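Local coordinates for suppressor of fused family protein (Neisseria gonorrhoeae, PDB 3K5J), which is of uncharacterised function but resembles the N-terminal domain of human Suppressor of fused, and so may act through protein binding, at residues 14-19 against 127-132; 70-75 against 171-176; 112-117 against 142-147. All blocks are in the same frame, centred on the assembly; numbering follows the deposited sequence. Where two conformers were deposited one is given.

Interaction 1. Residues 14-19 against 127-132; sequences KFWKHH and QELEYM. With SO4 (sulfate ion), chain C.
Phe15 and Leu129 mark the closest approach of the two backbones, with their CA atoms 6.4 Å apart. Phe15 ends helix 2-15, and Leu129 lies in the short helix 127-130. Trp16 leaves helical geometry and starts a type I turn that closes with a bond from His19 N to Trp16 O.

Leu129 CB sits squarely over one face of the Phe15 ring, 4.1 Å from its centroid and 3° off the normal. This is a CH-pi contact. The Phe15 side chain is swung toward the short helix, with CG anti to the backbone N (chi1 -176°). In the conformer given, Glu128 comes to the edge of the same ring, where its CD is 3.8 Å from Phe15 CD1. Its carboxylate then stands almost perpendicular to the ring, 87° between planes. Leu129 CD2 reaches on to Trp16 CH2 at 3.9 Å.

The contact pins the end of the N-terminal helix to the short helix that precedes strands 131-132 and 135-143 of the mixed sheet. Leu129 also rests on Leu12, and Tyr125 meets Trp16 edge-to-face.

Outside this apolar patch, in the conformers given, Lys14 NZ and Glu128 OE2 make at most a long salt bridge, 3.9 Å. A sulfate, probably from the crystallisation liquor, is gripped at O4 by His18 N (2.8 Å) and His19 ND1 (2.7 Å).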
loop_
_atom_site.group_PDB
_atom_site.type_symbol
_atom_site.label_atom_id
_atom_site.label_comp_id
_atom_site.label_asym_id
_atom_site.label_seq_id
_atom_site.Cartn_x
_atom_site.Cartn_y
_atom_site.Cartn_z
ATOM N N LYS A 14 -10.392 2.426 14.800
ATOM C CA LYS A 14 -10.107 1.637 16.018
ATOM C C LYS A 14 -8.609 1.472 16.228
ATOM O O LYS A 14 -8.106 1.537 17.365
ATOM C CB LYS A 14 -10.779 0.260 15.923
ATOM C CG LYS A 14 -10.492 -0.698 17.078
ATOM C CD LYS A 14 -10.937 -2.104 16.764
ATOM C CE LYS A 14 -10.180 -3.102 17.612
ATOM N NZ LYS A 14 -10.376 -2.812 19.052
ATOM N N PHE A 15 -7.880 1.247 15.133
ATOM C CA PHE A 15 -6.440 1.058 15.222
ATOM C C PHE A 15 -5.744 2.386 15.548
ATOM O O PHE A 15 -4.865 2.443 16.396
ATOM C CB PHE A 15 -5.895 0.414 13.932
ATOM C CG PHE A 15 -4.432 0.123 14.024
ATOM C CD1 PHE A 15 -4.002 -0.887 14.832
ATOM C CD2 PHE A 15 -3.501 0.896 13.396
ATOM C CE1 PHE A 15 -2.676 -1.109 15.008
ATOM C CE2 PHE A 15 -2.156 0.653 13.567
ATOM C CZ PHE A 15 -1.769 -0.372 14.384
ATOM N N TRP A 16 -6.172 3.455 14.869
ATOM C CA TRP A 16 -5.684 4.808 15.123
ATOM C C TRP A 16 -6.758 5.665 15.818
ATOM O O TRP A 16 -7.274 6.633 15.246
ATOM C CB TRP A 16 -5.217 5.459 13.849
ATOM C CG TRP A 16 -3.978 4.861 13.239
ATOM C CD1 TRP A 16 -2.710 5.007 13.702
ATOM C CD2 TRP A 16 -3.881 4.086 12.036
ATOM N NE1 TRP A 16 -1.831 4.354 12.877
ATOM C CE2 TRP A 16 -2.520 3.800 11.834
ATOM C CE3 TRP A 16 -4.797 3.593 11.128
ATOM C CZ2 TRP A 16 -2.078 3.031 10.778
ATOM C CZ3 TRP A 16 -4.333 2.814 10.046
ATOM C CH2 TRP A 16 -3.001 2.579 9.880
ATOM N N LYS A 17 -7.025 5.336 17.093
ATOM C CA LYS A 17 -8.125 5.913 17.866
ATOM C C LYS A 17 -8.041 7.437 17.955
ATOM O O LYS A 17 -9.098 8.132 17.995
ATOM C CB LYS A 17 -8.169 5.275 19.275
ATOM C CG LYS A 17 -9.234 5.853 20.219
ATOM N N HIS A 18 -6.818 7.961 17.977
ATOM C CA HIS A 18 -6.645 9.409 18.169
ATOM C C HIS A 18 -6.182 10.157 16.954
ATOM O O HIS A 18 -5.602 11.231 17.067
ATOM C CB HIS A 18 -5.721 9.632 19.383
ATOM C CG HIS A 18 -6.292 9.048 20.619
ATOM N ND1 HIS A 18 -7.436 9.560 21.190
ATOM C CD2 HIS A 18 -5.984 7.929 21.316
ATOM C CE1 HIS A 18 -7.773 8.818 22.225
ATOM N NE2 HIS A 18 -6.915 7.817 22.324
ATOM N N HIS A 19 -6.446 9.598 15.759
ATOM C CA HIS A 19 -6.125 10.286 14.516
ATOM C C HIS A 19 -7.388 10.566 13.721
ATOM O O HIS A 19 -8.342 9.767 13.765
ATOM C CB HIS A 19 -5.161 9.432 13.658
ATOM C CG HIS A 19 -3.763 9.391 14.194
ATOM N ND1 HIS A 19 -3.418 8.681 15.330
ATOM C CD2 HIS A 19 -2.632 10.006 13.775
ATOM C CE1 HIS A 19 -2.127 8.842 15.565
ATOM N NE2 HIS A 19 -1.633 9.654 14.652
ATOM N N GLN A 127 -0.806 -7.254 13.867
ATOM C CA GLN A 127 -1.961 -8.036 13.590
ATOM C C GLN A 127 -3.270 -7.300 13.804
ATOM O O GLN A 127 -4.259 -7.604 13.132
ATOM C CB GLN A 127 -1.962 -9.293 14.447
ATOM C CG GLN A 127 -3.012 -10.329 14.013
ATOM C CD GLN A 127 -3.034 -11.491 14.941
ATOM O OE1 GLN A 127 -3.495 -11.373 16.084
ATOM N NE2 GLN A 127 -2.492 -12.615 14.486
ATOM N N GLU A 128 -3.291 -6.318 14.711
ATOM C CA GLU A 128 -4.536 -5.567 14.939
ATOM C C GLU A 128 -4.980 -4.811 13.684
ATOM O O GLU A 128 -6.176 -4.641 13.458
ATOM C CB GLU A 128 -4.407 -4.559 16.093
ATOM C CG GLU A 128 -5.738 -3.887 16.499
ATOM C CD GLU A 128 -5.584 -2.916 17.647
ATOM O OE1 GLU A 128 -4.462 -2.734 18.144
ATOM O OE2 GLU A 128 -6.595 -2.322 18.022
ATOM N N LEU A 129 -4.017 -4.376 12.877
ATOM C CA LEU A 129 -4.323 -3.796 11.578
ATOM C C LEU A 129 -4.496 -4.883 10.500
ATOM O O LEU A 129 -5.397 -4.795 9.679
ATOM C CB LEU A 129 -3.271 -2.795 11.154
ATOM C CG LEU A 129 -3.591 -2.093 9.813
ATOM C CD1 LEU A 129 -4.839 -1.181 9.908
ATOM C CD2 LEU A 129 -2.363 -1.264 9.290
ATOM N N GLU A 130 -3.659 -5.919 10.533
ATOM C CA GLU A 130 -3.638 -6.965 9.514
ATOM C C GLU A 130 -5.005 -7.587 9.217
ATOM O O GLU A 130 -5.317 -7.805 8.058
ATOM C CB GLU A 130 -2.636 -8.053 9.928
ATOM C CG GLU A 130 -2.380 -9.127 8.864
ATOM C CD GLU A 130 -1.763 -10.377 9.435
ATOM O OE1 GLU A 130 -1.656 -10.496 10.680
ATOM O OE2 GLU A 130 -1.355 -11.209 8.612
ATOM N N TYR A 131 -5.757 -7.954 10.261
ATOM C CA TYR A 131 -7.040 -8.653 10.089
ATOM C C TYR A 131 -8.204 -7.838 10.548
ATOM O O TYR A 131 -8.227 -7.329 11.667
ATOM C CB TYR A 131 -7.054 -9.977 10.875
ATOM C CG TYR A 131 -6.408 -11.144 10.130
ATOM C CD1 TYR A 131 -5.037 -11.411 10.182
ATOM C CD2 TYR A 131 -7.189 -12.022 9.397
ATOM C CE1 TYR A 131 -4.492 -12.481 9.480
ATOM C CE2 TYR A 131 -6.639 -13.072 8.676
ATOM C CZ TYR A 131 -5.290 -13.318 8.727
ATOM O OH TYR A 131 -4.759 -14.402 8.024
HETATM N N MSE A 132 -9.204 -7.813 9.681
HETATM C CA MSE A 132 -10.578 -7.408 9.970
HETATM C C MSE A 132 -11.608 -8.391 9.399
HETATM O O MSE A 132 -11.753 -8.465 8.218
HETATM C CB MSE A 132 -10.835 -6.126 9.188
HETATM C CG MSE A 132 -12.166 -5.476 9.274
HETATM SE SE MSE A 132 -12.549 -4.221 7.906
HETATM C CE MSE A 132 -12.923 -5.189 6.321
HETATM S S SO4 C . -3.334 6.372 18.068
HETATM O O1 SO4 C . -2.463 7.451 18.568
HETATM O O2 SO4 C . -2.493 5.408 17.308
HETATM O O3 SO4 C . -3.944 5.713 19.233
HETATM O O4 SO4 C . -4.322 7.016 17.230
HETATM O O HOH W 1 -6.153 0.056 18.824
HETATM O O HOH W 2 -3.398 0.595 18.029
#

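Interaction 2. Residues 70-75 against 171-176; sequences ISPFET and LDINRA
The end of strand 65-71 meets the loop after helix 156-166 here. Pro72 takes the chain out of the strand, and its CA is 5.4 Å from that of Leu171. Leu171 carries most of the contact. Its CD2 branch meets Ile70 CG2 at 3.8 Å, and the two side chains meet at a slant. In Ile70 the CG2 methyl is the branch anti to the backbone N, while CG1 lies beside that N (chi1 -42°). The same Leu171 CD2 lies 4.1 Å from Pro72 CD, where the two side chains run past each other in opposite directions. The proline ring also lies against the loop backbone, with Pro72 CG 3.4 Å from Leu171 O. Further along, Ile173 CG2 touches Pro72 CG at 4.3 Å.

Each segment also has polar bonds of its own. Ser71 OG donates to Phe73 O at 2.7 Å, in the carbonyl plane and on a lone pair. The same Ser71 OG is also hydrogen-bonded to His78 NE2. On the loop, Asp172 OD1 accepts from Asn174 N at 2.9 Å in an Asx turn. The N-H meets the carboxylate from well above its plane. A type I turn spans Asp172 to Arg175, whose NH2 is hydrogen-bonded to Pro142 O.

No hydrogen bond joins the two segments. Their association therefore rests on the fit of aliphatic groups, while the polar atoms bond within each segment and tie the loop to its other neighbours.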
loop_
_atom_site.group_PDB
_atom_site.type_symbol
_atom_site.label_atom_id
_atom_site.label_comp_id
_atom_site.label_asym_id
_atom_site.label_seq_id
_atom_site.Cartn_x
_atom_site.Cartn_y
_atom_site.Cartn_z
ATOM N N ILE A 70 2.460 3.954 3.208
ATOM C CA ILE A 70 2.924 4.841 4.291
ATOM C C ILE A 70 3.805 5.911 3.657
ATOM O O ILE A 70 4.816 5.598 3.040
ATOM C CB ILE A 70 3.682 4.106 5.438
ATOM C CG1 ILE A 70 3.015 2.778 5.823
ATOM C CG2 ILE A 70 3.895 5.047 6.627
ATOM C CD1 ILE A 70 3.837 1.960 6.833
ATOM N N SER A 71 3.392 7.173 3.761
ATOM C CA SER A 71 4.023 8.270 3.025
ATOM C C SER A 71 4.637 9.301 3.947
ATOM O O SER A 71 4.007 9.723 4.925
ATOM C CB SER A 71 3.005 8.970 2.138
ATOM O OG SER A 71 3.612 9.912 1.283
ATOM N N PRO A 72 5.842 9.774 3.604
ATOM C CA PRO A 72 6.456 10.820 4.441
ATOM C C PRO A 72 5.748 12.171 4.414
ATOM O O PRO A 72 5.943 13.001 5.322
ATOM C CB PRO A 72 7.897 10.898 3.875
ATOM C CG PRO A 72 7.820 10.406 2.518
ATOM C CD PRO A 72 6.752 9.327 2.530
ATOM N N PHE A 73 4.979 12.404 3.375
ATOM C CA PHE A 73 4.242 13.644 3.221
ATOM C C PHE A 73 2.895 13.382 2.556
ATOM O O PHE A 73 2.658 12.334 1.945
ATOM C CB PHE A 73 5.080 14.675 2.422
ATOM C CG PHE A 73 5.648 14.127 1.104
ATOM C CD1 PHE A 73 4.855 14.017 -0.037
ATOM C CD2 PHE A 73 6.979 13.767 1.016
ATOM C CE1 PHE A 73 5.391 13.529 -1.254
ATOM C CE2 PHE A 73 7.509 13.245 -0.184
ATOM C CZ PHE A 73 6.740 13.165 -1.301
ATOM N N GLU A 74 2.002 14.363 2.695
ATOM C CA GLU A 74 0.705 14.337 2.049
ATOM C C GLU A 74 0.879 14.506 0.574
ATOM O O GLU A 74 1.580 15.435 0.093
ATOM C CB GLU A 74 -0.150 15.497 2.573
ATOM C CG GLU A 74 -1.545 15.508 2.056
ATOM C CD GLU A 74 -2.414 16.600 2.656
ATOM O OE1 GLU A 74 -1.858 17.630 3.101
ATOM O OE2 GLU A 74 -3.654 16.391 2.691
ATOM N N THR A 75 0.221 13.654 -0.192
ATOM C CA THR A 75 0.224 13.776 -1.636
ATOM C C THR A 75 -0.920 12.979 -2.256
ATOM O O THR A 75 -1.092 11.813 -1.935
ATOM C CB THR A 75 1.536 13.337 -2.284
ATOM O OG1 THR A 75 1.374 13.374 -3.697
ATOM C CG2 THR A 75 2.031 11.991 -1.829
ATOM N N LEU A 171 10.385 5.394 4.734
ATOM C CA LEU A 171 9.965 6.762 4.513
ATOM C C LEU A 171 10.957 7.623 3.776
ATOM O O LEU A 171 10.631 8.736 3.428
ATOM C CB LEU A 171 9.556 7.438 5.819
ATOM C CG LEU A 171 8.417 6.755 6.564
ATOM C CD1 LEU A 171 8.215 7.462 7.947
ATOM C CD2 LEU A 171 7.142 6.752 5.757
ATOM N N ASP A 172 12.142 7.078 3.510
ATOM C CA ASP A 172 13.198 7.816 2.817
ATOM C C ASP A 172 13.073 7.516 1.318
ATOM O O ASP A 172 13.325 6.389 0.901
ATOM C CB ASP A 172 14.556 7.365 3.384
ATOM C CG ASP A 172 15.723 7.980 2.668
ATOM O OD1 ASP A 172 15.511 8.854 1.806
ATOM O OD2 ASP A 172 16.879 7.600 3.068
ATOM N N ILE A 173 12.687 8.533 0.550
ATOM C CA ILE A 173 12.497 8.408 -0.879
ATOM C C ILE A 173 13.794 8.096 -1.658
ATOM O O ILE A 173 13.726 7.686 -2.835
ATOM C CB ILE A 173 11.772 9.598 -1.538
ATOM C CG1 ILE A 173 12.614 10.874 -1.489
ATOM C CG2 ILE A 173 10.422 9.835 -0.857
ATOM C CD1 ILE A 173 12.074 12.020 -2.329
ATOM N N ASN A 174 14.928 8.263 -0.990
ATOM C CA ASN A 174 16.258 8.011 -1.558
ATOM C C ASN A 174 17.053 7.018 -0.699
ATOM O O ASN A 174 18.293 7.049 -0.699
ATOM C CB ASN A 174 17.042 9.334 -1.725
ATOM C CG ASN A 174 18.361 9.147 -2.487
ATOM O OD1 ASN A 174 18.363 8.509 -3.535
ATOM N ND2 ASN A 174 19.467 9.748 -1.982
ATOM N N ARG A 175 16.407 6.108 0.034
ATOM C CA ARG A 175 17.184 5.155 0.809
ATOM C C ARG A 175 18.102 4.347 -0.101
ATOM O O ARG A 175 17.777 4.105 -1.259
ATOM C CB ARG A 175 16.318 4.213 1.629
ATOM C CG ARG A 175 15.487 3.227 0.858
ATOM C CD ARG A 175 14.967 2.110 1.784
ATOM N NE ARG A 175 14.112 1.171 1.089
ATOM C CZ ARG A 175 14.527 0.119 0.374
ATOM N NH1 ARG A 175 15.831 -0.190 0.242
ATOM N NH2 ARG A 175 13.625 -0.648 -0.218
ATOM N N ALA A 176 19.212 3.870 0.448
ATOM C CA ALA A 176 20.096 3.004 -0.302
ATOM C C ALA A 176 19.435 1.676 -0.609
ATOM O O ALA A 176 18.654 1.124 0.196
ATOM C CB ALA A 176 21.379 2.758 0.463
#

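Interaction 3. Residues 112-117 against 142-147; sequences SSFRHF and PITQTE. With SO4 (sulfate ion), chain D; SO4 (sulfate ion), chain E.
Ile143 N donates to His116 O at 3.0 Å, nearly straight at 168°. Pro142 CA also points its hydrogen at this oxygen, so the carbonyl takes both contacts. Gln145 NE2 makes the other direct bond, to Ser113 O at 2.9 Å. The donor lies in the carbonyl plane, though the oxygen is tilted 19° out of the amide plane. The Gln145 amide, NE2 foremost, rests against Arg115 CD, and the two side chains cross at an angle.

The Phe114 ring lies against residues 142-144. Its CE1 is 3.5 Å from Thr144 CG2, and its CD2 meets Pro142 CB at 4.2 Å. The ring swings to this place with CG anti to the carbonyl carbon (chi1 -46°). Pro142 N lies at the edge of the Phe117 ring, 3.8 Å from CD1.

Water 4 joins Arg115 N, His116 ND1 and Ile143 O. Water 3 links Ser113 OG and Gln145 N to the sulfate of chain D, probably from the crystallisation liquor, which Thr146 N and OG1 also hold. Ser112 OG, in an ST turn, accepts from Phe114 N at 3.2 Å and lies over one face of the Phe114 ring, toward its rim.

Thr144 OG1 accepts from Glu147 N at 3.0 Å, and Glu147 OE1 accepts from Thr144 N at 2.9 Å; Ser177 also bonds to Thr144 OG1. These paired bonds are a capping box, which starts helix 145-150 just after the strand 135-143 that pairs antiparallel with strand 116-120.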
loop_
_atom_site.group_PDB
_atom_site.type_symbol
_atom_site.label_atom_id
_atom_site.label_comp_id
_atom_site.label_asym_id
_atom_site.label_seq_id
_atom_site.Cartn_x
_atom_site.Cartn_y
_atom_site.Cartn_z
ATOM N N SER A 112 11.240 10.397 -6.035
ATOM C CA SER A 112 11.883 9.102 -5.785
ATOM C C SER A 112 12.206 8.414 -7.103
ATOM O O SER A 112 11.568 8.678 -8.133
ATOM C CB SER A 112 10.934 8.195 -4.976
ATOM O OG SER A 112 11.549 7.018 -4.482
ATOM N N SER A 113 13.139 7.462 -7.037
ATOM C CA SER A 113 13.399 6.572 -8.155
ATOM C C SER A 113 12.647 5.232 -8.019
ATOM O O SER A 113 12.730 4.376 -8.920
ATOM C CB SER A 113 14.906 6.241 -8.272
ATOM O OG SER A 113 15.339 5.404 -7.216
ATOM N N PHE A 114 11.943 5.015 -6.898
ATOM C CA PHE A 114 11.335 3.694 -6.653
ATOM C C PHE A 114 10.001 3.622 -7.402
ATOM O O PHE A 114 9.131 4.480 -7.191
ATOM C CB PHE A 114 11.170 3.416 -5.166
ATOM C CG PHE A 114 12.371 3.745 -4.327
ATOM C CD1 PHE A 114 13.677 3.685 -4.836
ATOM C CD2 PHE A 114 12.220 4.068 -3.007
ATOM C CE1 PHE A 114 14.760 4.028 -4.035
ATOM C CE2 PHE A 114 13.322 4.364 -2.206
ATOM C CZ PHE A 114 14.586 4.349 -2.745
ATOM N N ARG A 115 9.872 2.623 -8.269
ATOM C CA ARG A 115 8.727 2.462 -9.165
ATOM C C ARG A 115 7.959 1.171 -8.922
ATOM O O ARG A 115 7.077 0.834 -9.711
ATOM C CB ARG A 115 9.234 2.406 -10.613
ATOM C CG ARG A 115 10.110 3.562 -11.024
ATOM C CD ARG A 115 10.717 3.291 -12.428
ATOM N NE ARG A 115 9.710 3.397 -13.480
ATOM C CZ ARG A 115 9.311 4.537 -14.029
ATOM N NH1 ARG A 115 9.890 5.689 -13.732
ATOM N NH2 ARG A 115 8.391 4.494 -14.951
ATOM N N HIS A 116 8.302 0.443 -7.860
ATOM C CA HIS A 116 7.644 -0.807 -7.515
ATOM C C HIS A 116 7.317 -0.845 -6.038
ATOM O O HIS A 116 8.074 -0.337 -5.225
ATOM C CB HIS A 116 8.540 -2.022 -7.823
ATOM C CG HIS A 116 8.947 -2.139 -9.250
ATOM N ND1 HIS A 116 10.029 -1.444 -9.738
ATOM C CD2 HIS A 116 8.440 -2.864 -10.286
ATOM C CE1 HIS A 116 10.172 -1.740 -11.023
ATOM N NE2 HIS A 116 9.228 -2.598 -11.380
ATOM N N PHE A 117 6.269 -1.587 -5.715
ATOM C CA PHE A 117 5.981 -2.011 -4.347
ATOM C C PHE A 117 6.152 -3.514 -4.237
ATOM O O PHE A 117 5.890 -4.224 -5.177
ATOM C CB PHE A 117 4.517 -1.721 -3.977
ATOM C CG PHE A 117 4.106 -0.255 -4.002
ATOM C CD1 PHE A 117 4.722 0.691 -3.175
ATOM C CD2 PHE A 117 3.005 0.148 -4.745
ATOM C CE1 PHE A 117 4.289 1.990 -3.139
ATOM C CE2 PHE A 117 2.581 1.451 -4.722
ATOM C CZ PHE A 117 3.225 2.378 -3.917
ATOM N N PRO A 142 7.660 0.385 -0.791
ATOM C CA PRO A 142 8.480 0.735 -1.970
ATOM C C PRO A 142 9.828 0.039 -1.976
ATOM O O PRO A 142 10.494 -0.040 -0.934
ATOM C CB PRO A 142 8.650 2.256 -1.856
ATOM C CG PRO A 142 7.685 2.707 -0.824
ATOM C CD PRO A 142 7.406 1.538 0.079
ATOM N N ILE A 143 10.211 -0.491 -3.148
ATOM C CA ILE A 143 11.506 -1.124 -3.290
ATOM C C ILE A 143 12.274 -0.487 -4.447
ATOM O O ILE A 143 11.684 0.108 -5.338
ATOM C CB ILE A 143 11.389 -2.664 -3.491
ATOM C CG1 ILE A 143 10.749 -3.051 -4.807
ATOM C CG2 ILE A 143 10.632 -3.334 -2.286
ATOM C CD1 ILE A 143 10.773 -4.585 -5.127
ATOM N N THR A 144 13.609 -0.579 -4.384
ATOM C CA THR A 144 14.433 0.087 -5.382
ATOM C C THR A 144 14.358 -0.722 -6.691
ATOM O O THR A 144 13.949 -1.894 -6.708
ATOM C CB THR A 144 15.887 0.208 -4.926
ATOM O OG1 THR A 144 16.509 -1.072 -5.031
ATOM C CG2 THR A 144 16.013 0.783 -3.500
ATOM N N GLN A 145 14.831 -0.112 -7.769
ATOM C CA GLN A 145 14.770 -0.780 -9.068
ATOM C C GLN A 145 15.677 -2.005 -9.098
ATOM O O GLN A 145 15.307 -3.050 -9.675
ATOM C CB GLN A 145 15.095 0.189 -10.203
ATOM C CG GLN A 145 14.002 1.219 -10.377
ATOM C CD GLN A 145 14.269 2.146 -11.523
ATOM O OE1 GLN A 145 14.447 1.677 -12.657
ATOM N NE2 GLN A 145 14.175 3.463 -11.287
ATOM N N THR A 146 16.820 -1.907 -8.438
ATOM C CA THR A 146 17.718 -3.043 -8.360
ATOM C C THR A 146 17.217 -4.152 -7.430
ATOM O O THR A 146 17.436 -5.328 -7.710
ATOM C CB THR A 146 19.143 -2.615 -8.072
ATOM O OG1 THR A 146 19.275 -1.897 -6.831
ATOM C CG2 THR A 146 19.661 -1.752 -9.194
ATOM N N GLU A 147 16.511 -3.785 -6.360
ATOM C CA GLU A 147 15.794 -4.769 -5.553
ATOM C C GLU A 147 14.736 -5.519 -6.346
ATOM O O GLU A 147 14.590 -6.733 -6.174
ATOM C CB GLU A 147 15.217 -4.120 -4.280
ATOM C CG GLU A 147 16.288 -3.699 -3.280
ATOM C CD GLU A 147 15.816 -2.754 -2.209
ATOM O OE1 GLU A 147 14.656 -2.285 -2.286
ATOM O OE2 GLU A 147 16.632 -2.485 -1.284
HETATM S S SO4 D . 19.225 1.716 -7.223
HETATM O O1 SO4 D . 20.397 1.584 -8.054
HETATM O O2 SO4 D . 18.362 0.605 -7.392
HETATM O O3 SO4 D . 19.756 1.728 -5.835
HETATM O O4 SO4 D . 18.533 3.005 -7.466
HETATM S S SO4 E . 7.462 -5.683 -13.980
HETATM O O1 SO4 E . 8.660 -5.529 -14.825
HETATM O O2 SO4 E . 7.188 -7.111 -13.985
HETATM O O3 SO4 E . 7.809 -5.202 -12.604
HETATM O O4 SO4 E . 6.329 -4.984 -14.614
HETATM O O HOH W 3 15.740 2.683 -7.783
HETATM O O HOH W 4 11.637 0.382 -8.187
#

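Overall arrangement
All three contacts reach the same mixed sheet. Interactions 2 and 3 have centres about 12 Å apart and touch: Ile173 O lies 2.8 Å from Ser112 OG, probably hydrogen-bonded, and Arg175 NH2 forms a 2.8 Å salt bridge with Glu147 OE1. Their strands 65-71 and 135-143 are parallel neighbours. Interaction 1 lies across the chain's centre from interaction 3, with centres about 27 Å apart, and about 22 Å from interaction 2. Along the chain, interaction 3 is nested inside the loop closed by interaction 2, while the segments of interaction 1 alternate with those of both. Helix 2-15 and the loop after helix 156-166 thus pack on different parts of one Sufu-like fold.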